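Local coordinates for uncharacterized protein (Xanthomonas campestris pv. campestris, PDB 3HIU) that is of unknown function but folds as a ferritin-like four-helix bundle, pairs with a second copy of itself and carries a bound sodium ion in the crystal, at residues B[8-11]-B[12-15]; B[103-106]-B[107-110]; B[33-36]-B[37-40]; B[146-149]-B[150-154]; B[124-127]-B[128-132]. All blocks are in the same frame, centred on the assembly; numbering follows the deposited sequence.

Contact 1 (B[8-11]-B[12-15])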
loop_
_atom_site.group_PDB
_atom_site.type_symbol
_atom_site.label_atom_id
_atom_site.label_comp_id
_atom_site.label_asym_id
_atom_site.label_seq_id
_atom_site.Cartn_x
_atom_site.Cartn_y
_atom_site.Cartn_z
ATOM N N VAL B 8 -12.707 -9.238 16.804
ATOM C CA VAL B 8 -13.176 -7.918 17.224
ATOM C C VAL B 8 -12.051 -6.878 17.174
ATOM O O VAL B 8 -12.252 -5.741 16.726
ATOM C CB VAL B 8 -13.750 -7.970 18.652
ATOM C CG1 VAL B 8 -13.979 -6.574 19.189
ATOM C CG2 VAL B 8 -15.044 -8.788 18.680
ATOM N N LYS B 9 -10.867 -7.279 17.635
ATOM C CA LYS B 9 -9.667 -6.443 17.567
ATOM C C LYS B 9 -9.340 -5.952 16.139
ATOM O O LYS B 9 -9.111 -4.755 15.928
ATOM C CB LYS B 9 -8.482 -7.208 18.155
ATOM C CG LYS B 9 -7.375 -6.327 18.685
ATOM C CD LYS B 9 -6.368 -6.003 17.604
ATOM C CE LYS B 9 -5.403 -4.915 18.049
ATOM N NZ LYS B 9 -4.683 -4.361 16.868
ATOM N N TRP B 10 -9.316 -6.877 15.171
ATOM C CA TRP B 10 -9.030 -6.546 13.769
ATOM C C TRP B 10 -10.218 -5.901 13.078
ATOM O O TRP B 10 -10.047 -5.073 12.184
ATOM C CB TRP B 10 -8.547 -7.777 12.996
ATOM C CG TRP B 10 -7.214 -8.219 13.473
ATOM C CD1 TRP B 10 -6.368 -7.501 14.236
ATOM C CD2 TRP B 10 -6.559 -9.468 13.206
ATOM N NE1 TRP B 10 -5.222 -8.217 14.479
ATOM C CE2 TRP B 10 -5.313 -9.428 13.850
ATOM C CE3 TRP B 10 -6.904 -10.609 12.485
ATOM C CZ2 TRP B 10 -4.410 -10.487 13.803
ATOM C CZ3 TRP B 10 -6.000 -11.662 12.435
ATOM C CH2 TRP B 10 -4.773 -11.592 13.090
ATOM N N LEU B 11 -11.424 -6.257 13.498
ATOM C CA LEU B 11 -12.608 -5.558 13.012
ATOM C C LEU B 11 -12.567 -4.056 13.356
ATOM O O LEU B 11 -12.921 -3.212 12.529
ATOM C CB LEU B 11 -13.884 -6.206 13.557
ATOM C CG LEU B 11 -14.439 -7.406 12.788
ATOM C CD1 LEU B 11 -15.758 -7.856 13.412
ATOM C CD2 LEU B 11 -14.620 -7.087 11.299
ATOM N N GLN B 12 -12.134 -3.730 14.574
ATOM C CA GLN B 12 -12.010 -2.339 15.001
ATOM C C GLN B 12 -10.947 -1.551 14.228
ATOM O O GLN B 12 -11.162 -0.386 13.905
ATOM C CB GLN B 12 -11.745 -2.257 16.507
ATOM C CG GLN B 12 -12.965 -2.591 17.360
ATOM C CD GLN B 12 -12.630 -2.705 18.825
ATOM O OE1 GLN B 12 -11.546 -3.151 19.191
ATOM N NE2 GLN B 12 -13.560 -2.300 19.675
ATOM N N ASP B 13 -9.806 -2.182 13.946
ATOM C CA ASP B 13 -8.752 -1.561 13.139
ATOM C C ASP B 13 -9.341 -1.138 11.798
ATOM O O ASP B 13 -9.223 0.012 11.386
ATOM C CB ASP B 13 -7.582 -2.532 12.900
ATOM C CG ASP B 13 -6.735 -2.768 14.145
ATOM O OD1 ASP B 13 -6.766 -1.934 15.069
ATOM O OD2 ASP B 13 -6.025 -3.790 14.200
ATOM N N ALA B 14 -9.988 -2.088 11.131
ATOM C CA ALA B 14 -10.572 -1.868 9.809
ATOM C C ALA B 14 -11.636 -0.780 9.815
ATOM O O ALA B 14 -11.678 0.055 8.915
ATOM C CB ALA B 14 -11.160 -3.167 9.260
ATOM N N TYR B 15 -12.507 -0.800 10.819
ATOM C CA TYR B 15 -13.556 0.200 10.908
ATOM C C TYR B 15 -12.924 1.581 10.837
ATOM O O TYR B 15 -13.442 2.485 10.187
ATOM C CB TYR B 15 -14.339 0.049 12.212
ATOM C CG TYR B 15 -15.448 1.069 12.352
ATOM C CD1 TYR B 15 -16.719 0.808 11.861
ATOM C CD2 TYR B 15 -15.220 2.300 12.956
ATOM C CE1 TYR B 15 -17.738 1.736 11.975
ATOM C CE2 TYR B 15 -16.236 3.238 13.077
ATOM C CZ TYR B 15 -17.493 2.947 12.583
ATOM O OH TYR B 15 -18.512 3.863 12.695
#
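Val8 to Tyr15 make two turns of regular helix, each N-H of the second half reaching back four residues: Gln12 N bonds Val8 O at 2.9 Å, Ala14 N bonds Trp10 O and Tyr15 N bonds Leu11 O, while the Asp13 N to Lys9 O bond is weak. On the side facing the partner subunit, Lys9 and Asp13 form an i to i+4 salt bridge. Lys9 sends CG away from its own backbone N, then folds sharply at the next bond (chi2 -89°), which swings the rest of the chain forward along the helix. Its NZ ends 3.0 Å from Asp13 OD2, on the syn lone pair of that oxygen. The same OD2 approaches Trp10 CD1 at 3.7 Å, obliquely, with ring and carboxylate planes 31° apart. The second subunit adds to this charged group: Asp91 of that subunit takes Lys9 NZ in a salt bridge and Trp10 NE1 in a hydrogen bond, and Lys95 of that subunit pairs with Asp13 OD2 and makes a cation-pi contact with the indole. On another side of the helix, Gln12, extended beyond CG, passes Val8 at a slant. Its CG lies 3.3 Å from Val8 O and its CD 4.1 Å from Val8 CG1, while NE2 bonds Ser66 O. Helix 2-28 thus has helix 36-62 against Val8, Leu11 and Tyr15, helix 94-120 against Trp10, Leu11 and Ala14, and the second subunit beside Lys9, Trp10 and Asp13.

Contact 2 (B[103-106]-B[107-110])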
loop_
_atom_site.group_PDB
_atom_site.type_symbol
_atom_site.label_atom_id
_atom_site.label_comp_id
_atom_site.label_asym_id
_atom_site.label_seq_id
_atom_site.Cartn_x
_atom_site.Cartn_y
_atom_site.Cartn_z
ATOM N N PHE B 103 -2.821 2.206 -0.217
ATOM C CA PHE B 103 -3.811 2.036 0.840
ATOM C C PHE B 103 -4.802 0.934 0.480
ATOM O O PHE B 103 -5.212 0.168 1.347
ATOM C CB PHE B 103 -4.548 3.345 1.149
ATOM C CG PHE B 103 -5.235 3.361 2.508
ATOM C CD1 PHE B 103 -6.594 3.078 2.626
ATOM C CD2 PHE B 103 -4.516 3.664 3.671
ATOM C CE1 PHE B 103 -7.224 3.095 3.878
ATOM C CE2 PHE B 103 -5.140 3.689 4.921
ATOM C CZ PHE B 103 -6.493 3.404 5.021
ATOM N N GLU B 104 -5.180 0.849 -0.795
ATOM C CA GLU B 104 -6.105 -0.192 -1.262
ATOM C C GLU B 104 -5.458 -1.569 -1.119
ATOM O O GLU B 104 -6.145 -2.597 -1.116
ATOM C CB GLU B 104 -6.520 0.032 -2.722
ATOM C CG GLU B 104 -7.384 1.276 -2.981
ATOM C CD GLU B 104 -8.746 1.215 -2.299
ATOM O OE1 GLU B 104 -9.056 0.196 -1.651
ATOM O OE2 GLU B 104 -9.509 2.194 -2.415
ATOM N N HIS B 105 -4.132 -1.590 -1.017
ATOM C CA HIS B 105 -3.439 -2.839 -0.732
ATOM C C HIS B 105 -3.242 -3.075 0.772
ATOM O O HIS B 105 -3.259 -4.210 1.237
ATOM C CB HIS B 105 -2.141 -2.939 -1.538
ATOM C CG HIS B 105 -2.349 -3.504 -2.908
ATOM N ND1 HIS B 105 -2.560 -2.714 -4.023
ATOM C CD2 HIS B 105 -2.421 -4.789 -3.342
ATOM C CE1 HIS B 105 -2.737 -3.487 -5.080
ATOM N NE2 HIS B 105 -2.655 -4.745 -4.696
ATOM N N LEU B 106 -3.079 -1.997 1.532
ATOM C CA LEU B 106 -3.171 -2.096 2.974
ATOM C C LEU B 106 -4.499 -2.750 3.301
ATOM O O LEU B 106 -4.563 -3.703 4.061
ATOM C CB LEU B 106 -3.110 -0.707 3.615
ATOM C CG LEU B 106 -2.997 -0.687 5.142
ATOM C CD1 LEU B 106 -1.892 -1.623 5.594
ATOM C CD2 LEU B 106 -2.741 0.732 5.654
ATOM N N GLU B 107 -5.566 -2.243 2.703
ATOM C CA GLU B 107 -6.901 -2.780 2.955
ATOM C C GLU B 107 -7.030 -4.257 2.579
ATOM O O GLU B 107 -7.513 -5.064 3.380
ATOM C CB GLU B 107 -7.968 -1.939 2.247
ATOM C CG GLU B 107 -8.188 -0.563 2.873
ATOM C CD GLU B 107 -9.442 0.116 2.353
ATOM O OE1 GLU B 107 -10.406 0.266 3.130
ATOM O OE2 GLU B 107 -9.468 0.490 1.160
ATOM N N ILE B 108 -6.606 -4.606 1.365
ATOM C CA ILE B 108 -6.555 -6.006 0.936
ATOM C C ILE B 108 -5.936 -6.884 2.029
ATOM O O ILE B 108 -6.617 -7.699 2.650
ATOM C CB ILE B 108 -5.742 -6.168 -0.363
ATOM C CG1 ILE B 108 -6.483 -5.535 -1.542
ATOM C CG2 ILE B 108 -5.465 -7.630 -0.639
ATOM C CD1 ILE B 108 -5.563 -5.002 -2.631
ATOM N N ALA B 109 -4.644 -6.705 2.274
ATOM C CA ALA B 109 -3.968 -7.496 3.282
ATOM C C ALA B 109 -4.808 -7.622 4.559
ATOM O O ALA B 109 -5.003 -8.722 5.071
ATOM C CB ALA B 109 -2.598 -6.921 3.577
ATOM N N SER B 110 -5.319 -6.506 5.067
ATOM C CA SER B 110 -6.080 -6.539 6.317
ATOM C C SER B 110 -7.331 -7.403 6.228
ATOM O O SER B 110 -7.623 -8.194 7.128
ATOM C CB SER B 110 -6.479 -5.130 6.729
ATOM O OG SER B 110 -5.367 -4.274 6.615
#
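Glu104 and Glu107 lie side by side and point the same way, their carboxylate planes turned 43° apart and Glu104 OE1 only 2.9 Å from Glu107 OE2. Neither oxygen can donate to the other as a carboxylate, and the nearby sodium ion would probably ease so close an approach. Glu104 reaches this place by a bend at chi2 (-64°), whereas Glu107 runs extended beyond CG. Phe103 crosses Glu107 at a slant, its CE1 3.9 Å from Glu107 CG. The carboxylates look into the middle of the bundle, where Glu18 and Glu137 add further carboxylates and Glu107 also touches Gln52, one of the residues at the bound sodium ion; the Glu107 side chain comes within about 3 Å of that ion. A cluster of carboxylates between the helices is consistent with the metal centres of ferritin-like proteins. Round the helix from it, His105 and Ile108 run alongside each other, with Ile108 CD1 over one face of the imidazole in a CH-pi contact, 3.5 Å from the ring centroid. The fit is tight, since CD1 is also 2.9 Å from Glu104 O. His105 ND1 bonds Tyr101 O, and the ring stacks on His105 of the second subunit. Ser110 doubles a helical bond: its N and its OG both donate to Leu106 O, OG at 2.7 Å and from above the carbonyl plane.

Contact 3 (B[33-36]-B[37-40]). With EDO (1,2-ethanediol), chain K; EDO (1,2-ethanediol), chain P; EDO (1,2-ethanediol), chain N.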
loop_
_atom_site.group_PDB
_atom_site.type_symbol
_atom_site.label_atom_id
_atom_site.label_comp_id
_atom_site.label_asym_id
_atom_site.label_seq_id
_atom_site.Cartn_x
_atom_site.Cartn_y
_atom_site.Cartn_z
ATOM N N GLU B 33 -9.051 17.902 -11.453
ATOM C CA GLU B 33 -9.568 18.832 -12.436
ATOM C C GLU B 33 -9.542 18.214 -13.809
ATOM O O GLU B 33 -10.292 18.620 -14.682
ATOM C CB GLU B 33 -8.705 20.084 -12.478
ATOM C CG GLU B 33 -8.241 20.580 -11.128
ATOM C CD GLU B 33 -7.222 21.706 -11.240
ATOM O OE1 GLU B 33 -6.109 21.469 -11.766
ATOM O OE2 GLU B 33 -7.537 22.831 -10.796
ATOM N N HIS B 34 -8.660 17.240 -14.006
ATOM C CA HIS B 34 -8.337 16.800 -15.360
ATOM C C HIS B 34 -8.610 15.310 -15.695
ATOM O O HIS B 34 -8.247 14.842 -16.780
ATOM C CB HIS B 34 -6.876 17.175 -15.703
ATOM C CG HIS B 34 -6.573 18.646 -15.611
ATOM N ND1 HIS B 34 -5.426 19.136 -15.016
ATOM C CD2 HIS B 34 -7.259 19.733 -16.046
ATOM C CE1 HIS B 34 -5.422 20.456 -15.089
ATOM N NE2 HIS B 34 -6.522 20.843 -15.706
ATOM N N TYR B 35 -9.246 14.571 -14.789
ATOM C CA TYR B 35 -9.509 13.146 -15.026
ATOM C C TYR B 35 -10.893 12.755 -14.563
ATOM O O TYR B 35 -11.052 12.142 -13.512
ATOM C CB TYR B 35 -8.482 12.277 -14.308
ATOM C CG TYR B 35 -7.088 12.802 -14.446
ATOM C CD1 TYR B 35 -6.282 12.404 -15.495
ATOM C CD2 TYR B 35 -6.587 13.722 -13.540
ATOM C CE1 TYR B 35 -5.007 12.900 -15.633
ATOM C CE2 TYR B 35 -5.314 14.228 -13.672
ATOM C CZ TYR B 35 -4.527 13.813 -14.718
ATOM O OH TYR B 35 -3.254 14.311 -14.853
ATOM N N PRO B 36 -11.905 13.099 -15.361
ATOM C CA PRO B 36 -13.299 12.828 -15.007
ATOM C C PRO B 36 -13.512 11.362 -14.623
ATOM O O PRO B 36 -14.332 11.073 -13.753
ATOM C CB PRO B 36 -14.061 13.165 -16.300
ATOM C CG PRO B 36 -13.185 14.120 -17.019
ATOM C CD PRO B 36 -11.774 13.703 -16.697
ATOM N N GLU B 37 -12.788 10.451 -15.262
ATOM C CA GLU B 37 -12.941 9.040 -14.962
ATOM C C GLU B 37 -12.427 8.811 -13.553
ATOM O O GLU B 37 -13.147 8.315 -12.690
ATOM C CB GLU B 37 -12.153 8.192 -15.954
ATOM C CG GLU B 37 -12.947 7.056 -16.575
ATOM C CD GLU B 37 -13.962 7.552 -17.591
ATOM O OE1 GLU B 37 -13.710 7.402 -18.807
ATOM O OE2 GLU B 37 -15.005 8.104 -17.176
ATOM N N LEU B 38 -11.174 9.188 -13.327
ATOM C CA LEU B 38 -10.551 9.066 -12.018
ATOM C C LEU B 38 -11.530 9.542 -10.968
ATOM O O LEU B 38 -12.021 8.757 -10.157
ATOM C CB LEU B 38 -9.301 9.933 -11.959
ATOM C CG LEU B 38 -8.034 9.421 -11.300
ATOM C CD1 LEU B 38 -7.179 10.618 -10.958
ATOM C CD2 LEU B 38 -8.316 8.563 -10.061
ATOM N N LYS B 39 -11.809 10.840 -11.008
ATOM C CA LYS B 39 -12.675 11.506 -10.046
ATOM C C LYS B 39 -14.004 10.776 -9.888
ATOM O O LYS B 39 -14.456 10.511 -8.766
ATOM C CB LYS B 39 -12.908 12.960 -10.482
ATOM C CG LYS B 39 -13.904 13.741 -9.646
ATOM C CD LYS B 39 -14.106 15.127 -10.232
ATOM C CE LYS B 39 -14.518 16.127 -9.163
ATOM N NZ LYS B 39 -14.502 17.519 -9.689
ATOM N N ARG B 40 -14.626 10.459 -11.019
ATOM C CA ARG B 40 -15.870 9.704 -11.042
ATOM C C ARG B 40 -15.711 8.419 -10.215
ATOM O O ARG B 40 -16.616 8.029 -9.471
ATOM C CB ARG B 40 -16.244 9.353 -12.489
ATOM C CG ARG B 40 -17.693 8.931 -12.697
ATOM C CD ARG B 40 -17.834 7.761 -13.689
ATOM N NE ARG B 40 -17.484 8.103 -15.068
ATOM C CZ ARG B 40 -17.920 7.432 -16.130
ATOM N NH1 ARG B 40 -18.733 6.393 -15.969
ATOM N NH2 ARG B 40 -17.558 7.803 -17.352
HETATM C C1 EDO K . -8.332 9.074 -15.772
HETATM O O1 EDO K . -9.009 8.135 -14.947
HETATM C C2 EDO K . -9.351 9.704 -16.715
HETATM O O2 EDO K . -10.311 10.426 -15.945
HETATM C C1 EDO P . -4.169 17.606 -12.104
HETATM O O1 EDO P . -3.091 16.762 -12.521
HETATM C C2 EDO P . -5.168 16.836 -11.254
HETATM O O2 EDO P . -6.478 17.292 -11.591
HETATM C C1 EDO N . -17.494 15.507 -10.181
HETATM O O1 EDO N . -18.431 14.436 -10.360
HETATM C C2 EDO N . -17.750 16.624 -11.178
HETATM O O2 EDO N . -16.478 17.129 -11.569
#
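The start of helix 36-62 is formed here, with Tyr35 at the N-cap, Pro36 in the first helical position, and Leu38 and Lys39 folding back on the cap residue. Lys39 N donates to Tyr35 O at 2.9 Å, almost along the C=O axis. Beside that bond the cap side chain packs on the first turn: Tyr35 and Leu38 lie side by side and point the same way, CB to CB 3.4 Å. Leu38 CD1 then meets the phenol ring obliquely, 4.1 Å from Tyr35 CG. On the outer surface Arg40 bends back to Glu37, NH2 to OE2 at 2.6 Å, a salt bridge between residues three apart at the start of the helix. Ethanediol, probably from the crystallisation liquor, has settled round the junction. Glu33 N donates to O2 of one molecule at 2.6 Å in a nearly straight bond (177°). That O2 accepts from the next backbone nitrogen as well, while O2 of another molecule accepts from Lys39 NZ at 2.8 Å. Past the cap, Tyr35 and Leu38 both rest on Ile151 of helix 124-159. Proline directly after the N-cap is a familiar helix beginning, because a first-turn nitrogen has no preceding helical carbonyl to bond and loses nothing by lacking a hydrogen.

Contact 4 (B[146-149]-B[150-154])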
loop_
_atom_site.group_PDB
_atom_site.type_symbol
_atom_site.label_atom_id
_atom_site.label_comp_id
_atom_site.label_asym_id
_atom_site.label_seq_id
_atom_site.Cartn_x
_atom_site.Cartn_y
_atom_site.Cartn_z
ATOM N N GLU B 146 -4.342 0.394 -13.566
ATOM C CA GLU B 146 -4.530 0.286 -14.998
ATOM C C GLU B 146 -4.619 1.686 -15.607
ATOM O O GLU B 146 -3.867 2.018 -16.519
ATOM C CB GLU B 146 -5.749 -0.582 -15.311
ATOM C CG GLU B 146 -5.570 -2.018 -14.821
ATOM C CD GLU B 146 -6.727 -2.929 -15.183
ATOM O OE1 GLU B 146 -6.928 -3.944 -14.478
ATOM O OE2 GLU B 146 -7.435 -2.634 -16.171
ATOM N N HIS B 147 -5.503 2.516 -15.066
ATOM C CA HIS B 147 -5.658 3.890 -15.531
ATOM C C HIS B 147 -4.470 4.746 -15.139
ATOM O O HIS B 147 -4.379 5.912 -15.527
ATOM C CB HIS B 147 -6.929 4.506 -14.949
ATOM C CG HIS B 147 -8.185 3.860 -15.439
ATOM N ND1 HIS B 147 -8.600 2.617 -15.009
ATOM C CD2 HIS B 147 -9.114 4.280 -16.332
ATOM C CE1 HIS B 147 -9.729 2.299 -15.616
ATOM N NE2 HIS B 147 -10.065 3.291 -16.422
ATOM N N GLN B 148 -3.565 4.171 -14.357
ATOM C CA GLN B 148 -2.476 4.942 -13.791
ATOM C C GLN B 148 -1.647 5.551 -14.907
ATOM O O GLN B 148 -1.460 6.764 -14.987
ATOM C CB GLN B 148 -1.592 4.053 -12.913
ATOM C CG GLN B 148 -0.715 4.849 -11.955
ATOM C CD GLN B 148 0.699 4.301 -11.850
ATOM O OE1 GLN B 148 1.033 3.279 -12.460
ATOM N NE2 GLN B 148 1.540 4.986 -11.078
ATOM N N GLU B 149 -1.168 4.696 -15.788
ATOM C CA GLU B 149 -0.230 5.130 -16.803
ATOM C C GLU B 149 -0.722 6.346 -17.600
ATOM O O GLU B 149 0.061 7.256 -17.876
ATOM C CB GLU B 149 0.133 3.968 -17.722
ATOM C CG GLU B 149 1.479 4.130 -18.388
ATOM C CD GLU B 149 1.803 2.989 -19.318
ATOM O OE1 GLU B 149 1.203 1.907 -19.157
ATOM O OE2 GLU B 149 2.659 3.173 -20.207
ATOM N N ALA B 150 -2.007 6.373 -17.963
ATOM C CA ALA B 150 -2.550 7.500 -18.741
ATOM C C ALA B 150 -2.510 8.782 -17.924
ATOM O O ALA B 150 -2.170 9.852 -18.441
ATOM C CB ALA B 150 -3.984 7.219 -19.193
ATOM N N ILE B 151 -2.851 8.658 -16.639
ATOM C CA ILE B 151 -2.879 9.796 -15.726
ATOM C C ILE B 151 -1.502 10.409 -15.585
ATOM O O ILE B 151 -1.362 11.632 -15.565
ATOM C CB ILE B 151 -3.361 9.404 -14.351
ATOM C CG1 ILE B 151 -4.812 8.920 -14.427
ATOM C CG2 ILE B 151 -3.236 10.597 -13.421
ATOM C CD1 ILE B 151 -5.336 8.303 -13.139
ATOM N N VAL B 152 -0.487 9.553 -15.490
ATOM C CA VAL B 152 0.898 10.010 -15.412
ATOM C C VAL B 152 1.323 10.758 -16.682
ATOM O O VAL B 152 1.847 11.877 -16.625
ATOM C CB VAL B 152 1.856 8.836 -15.165
ATOM C CG1 VAL B 152 3.292 9.301 -15.296
ATOM C CG2 VAL B 152 1.615 8.247 -13.791
ATOM N N VAL B 153 1.082 10.132 -17.827
ATOM C CA VAL B 153 1.466 10.689 -19.106
ATOM C C VAL B 153 0.803 12.038 -19.338
ATOM O O VAL B 153 1.475 13.034 -19.606
ATOM C CB VAL B 153 1.086 9.739 -20.225
ATOM C CG1 VAL B 153 1.232 10.424 -21.568
ATOM C CG2 VAL B 153 1.953 8.491 -20.135
ATOM N N ALA B 154 -0.518 12.065 -19.224
ATOM C CA ALA B 154 -1.260 13.304 -19.411
ATOM C C ALA B 154 -0.717 14.381 -18.491
ATOM O O ALA B 154 -0.644 15.549 -18.860
ATOM C CB ALA B 154 -2.738 13.089 -19.163
HETATM O O HOH W 1 -3.867 4.197 -18.366
#
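His147 and Ile151 belong to a run of i to i+4 contacts along helix 124-159, at a point where a water has entered the backbone bonding. Glu146 O and Ala150 N stand 4.9 Å apart, too far for the usual helical bond. Water 1 fills the gap, accepting from Ala150 N at 2.9 Å and donating to Glu146 O. The next bond, Ile151 N to His147 O, is weak, and regular spacing returns with Val152 N to Gln148 O at 3.0 Å, so the helix is opened and hydrated locally. Side chains lie against the carbonyls of the preceding turn. Ile151 carries CG1 beside its own backbone N (chi1 -64°), which brings that atom to 3.2 Å from His147 O. Val153 places CG2 equally close to Glu149 O. Val152 CG2 approaches Gln148 NE2 at 4.2 Å. His147 ND1 is hydrogen-bonded to Trp143 O, and the imidazole stacks on that indole. Gln148 grips the second subunit by its amide, OE1 accepting from Arg112 NE and NE2 donating to Ala109 O of that subunit. Ile151 and Gln148 pack on Val97 and Val152 on Thr94, both of helix 94-120, and Glu149, Val152 and Val153 meet Val116 of the second subunit.

Contact 5 (B[124-127]-B[128-132])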
loop_
_atom_site.group_PDB
_atom_site.type_symbol
_atom_site.label_atom_id
_atom_site.label_comp_id
_atom_site.label_asym_id
_atom_site.label_seq_id
_atom_site.Cartn_x
_atom_site.Cartn_y
_atom_site.Cartn_z
ATOM N N GLN B 124 -18.760 -17.490 10.282
ATOM C CA GLN B 124 -18.722 -17.565 8.831
ATOM C C GLN B 124 -19.443 -16.403 8.133
ATOM O O GLN B 124 -19.106 -16.058 7.008
ATOM C CB GLN B 124 -19.233 -18.921 8.345
ATOM C CG GLN B 124 -18.341 -20.097 8.743
ATOM C CD GLN B 124 -17.001 -20.107 8.016
ATOM O OE1 GLN B 124 -16.838 -19.467 6.974
ATOM N NE2 GLN B 124 -16.036 -20.845 8.563
ATOM N N GLU B 125 -20.423 -15.800 8.798
ATOM C CA GLU B 125 -21.119 -14.633 8.252
ATOM C C GLU B 125 -20.201 -13.417 8.235
ATOM O O GLU B 125 -20.187 -12.670 7.265
ATOM C CB GLU B 125 -22.384 -14.300 9.057
ATOM C CG GLU B 125 -23.500 -15.330 8.965
ATOM C CD GLU B 125 -23.408 -16.419 10.031
ATOM O OE1 GLU B 125 -22.413 -16.450 10.792
ATOM O OE2 GLU B 125 -24.343 -17.246 10.110
ATOM N N VAL B 126 -19.455 -13.210 9.319
ATOM C CA VAL B 126 -18.458 -12.147 9.374
ATOM C C VAL B 126 -17.463 -12.336 8.230
ATOM O O VAL B 126 -17.121 -11.391 7.534
ATOM C CB VAL B 126 -17.705 -12.129 10.733
ATOM C CG1 VAL B 126 -16.666 -11.022 10.754
ATOM C CG2 VAL B 126 -18.680 -11.939 11.872
ATOM N N ALA B 127 -17.030 -13.578 8.032
ATOM C CA ALA B 127 -16.047 -13.909 7.010
ATOM C C ALA B 127 -16.506 -13.520 5.605
ATOM O O ALA B 127 -15.700 -13.099 4.773
ATOM C CB ALA B 127 -15.702 -15.393 7.079
ATOM N N GLN B 128 -17.799 -13.666 5.339
ATOM C CA GLN B 128 -18.348 -13.316 4.030
ATOM C C GLN B 128 -18.337 -11.802 3.845
ATOM O O GLN B 128 -17.893 -11.306 2.815
ATOM C CB GLN B 128 -19.770 -13.872 3.848
ATOM C CG GLN B 128 -20.029 -14.556 2.488
ATOM C CD GLN B 128 -20.253 -13.580 1.338
ATOM O OE1 GLN B 128 -19.422 -13.467 0.434
ATOM N NE2 GLN B 128 -21.383 -12.879 1.365
ATOM N N ILE B 129 -18.830 -11.073 4.845
ATOM C CA ILE B 129 -18.734 -9.619 4.827
ATOM C C ILE B 129 -17.341 -9.276 4.323
ATOM O O ILE B 129 -17.176 -8.575 3.327
ATOM C CB ILE B 129 -18.910 -8.987 6.234
ATOM C CG1 ILE B 129 -20.184 -9.485 6.913
ATOM C CG2 ILE B 129 -18.959 -7.468 6.133
ATOM C CD1 ILE B 129 -21.443 -8.808 6.409
ATOM N N CYS B 130 -16.346 -9.823 5.011
ATOM C CA CYS B 130 -14.964 -9.437 4.792
ATOM C C CYS B 130 -14.419 -9.815 3.421
ATOM O O CYS B 130 -13.572 -9.113 2.872
ATOM C CB CYS B 130 -14.090 -10.008 5.895
ATOM S SG CYS B 130 -14.528 -9.338 7.483
ATOM N N GLU B 131 -14.893 -10.921 2.867
ATOM C CA GLU B 131 -14.441 -11.341 1.546
ATOM C C GLU B 131 -15.056 -10.429 0.492
ATOM O O GLU B 131 -14.492 -10.233 -0.592
ATOM C CB GLU B 131 -14.818 -12.803 1.271
ATOM C CG GLU B 131 -14.013 -13.833 2.057
ATOM C CD GLU B 131 -14.716 -15.189 2.144
ATOM O OE1 GLU B 131 -15.529 -15.511 1.250
ATOM O OE2 GLU B 131 -14.459 -15.936 3.114
ATOM N N ASP B 132 -16.219 -9.871 0.821
ATOM C CA ASP B 132 -16.938 -9.027 -0.120
ATOM C C ASP B 132 -16.330 -7.634 -0.142
ATOM O O ASP B 132 -16.133 -7.057 -1.213
ATOM C CB ASP B 132 -18.437 -8.990 0.194
ATOM C CG ASP B 132 -19.149 -10.268 -0.224
ATOM O OD1 ASP B 132 -18.772 -10.840 -1.270
ATOM O OD2 ASP B 132 -20.079 -10.707 0.490
HETATM O O HOH W 2 -16.749 -17.811 4.707
#
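Val126 and Cys130 meet one turn apart on the inner side of the first turns of helix 124-159. Val126 sets CG1 anti to its backbone N (chi1 179°), and Cys130 holds SG away from its own carbonyl carbon (chi1 -63°); these settings bring CG1 and SG to 4.3 Å, an apolar contact. SG also sits 3.3 Å from Val126 O, the carbonyl that receives Cys130 N in a bond lying in the carbonyl plane. Ile129 keeps CG1 beside its backbone N, close over the previous turn, with CG1 3.2 Å from Glu125 O; that oxygen accepts Ile129 N in an almost straight bond (176°). On another side, Glu131 runs extended beyond CG and lies back along the helix over Ala127. Its CG is 3.3 Å from Ala127 O, and OE2 comes to 4.2 Å from Ala127 CB. The main partner of that carboxylate is Arg119, in a salt bridge to OE2 from helix 94-120. A water spans two turns on the same side, donating to Gln124 OE1 at 2.8 Å and, weakly, to Glu131 OE2, and so joins side chains seven residues apart. Val126 and Ile129 face Cys59 of helix 36-62, while Ala127 and Cys130 face helix 94-120 at Ala118 and Leu114. Small and branched apolar groups turned inward, with Gln124, Glu125 and Gln128 exposed on the outside, make this an amphipathic helix, the building element of the four-helix bundle in ferritin-like folds.

Contact 2 is the most buried and lies nearest the chain centre, with crowded carboxylates beside the sodium ion; contact 3 is a surface feature whose polar groups meet ethanediol, probably from the crystallisation liquor. Contacts 1, 4 and 5 are partly buried. Contacts 4 and 5 share helix 124-159, yet their centres lie about 33 Å apart. Helices are tied at both ends: Leu11 CD1 of contact 1 packs on Val126 CG1 of contact 5 at 4.2 Å, and Leu38 CG of contact 3 on Ile151 CD1 of contact 4 at 3.5 Å. Contact 1 reaches the second subunit by salt bridges; contacts 2 and 4 meet across that boundary, Gln148 NE2 bonding Ala109 O of the other subunit.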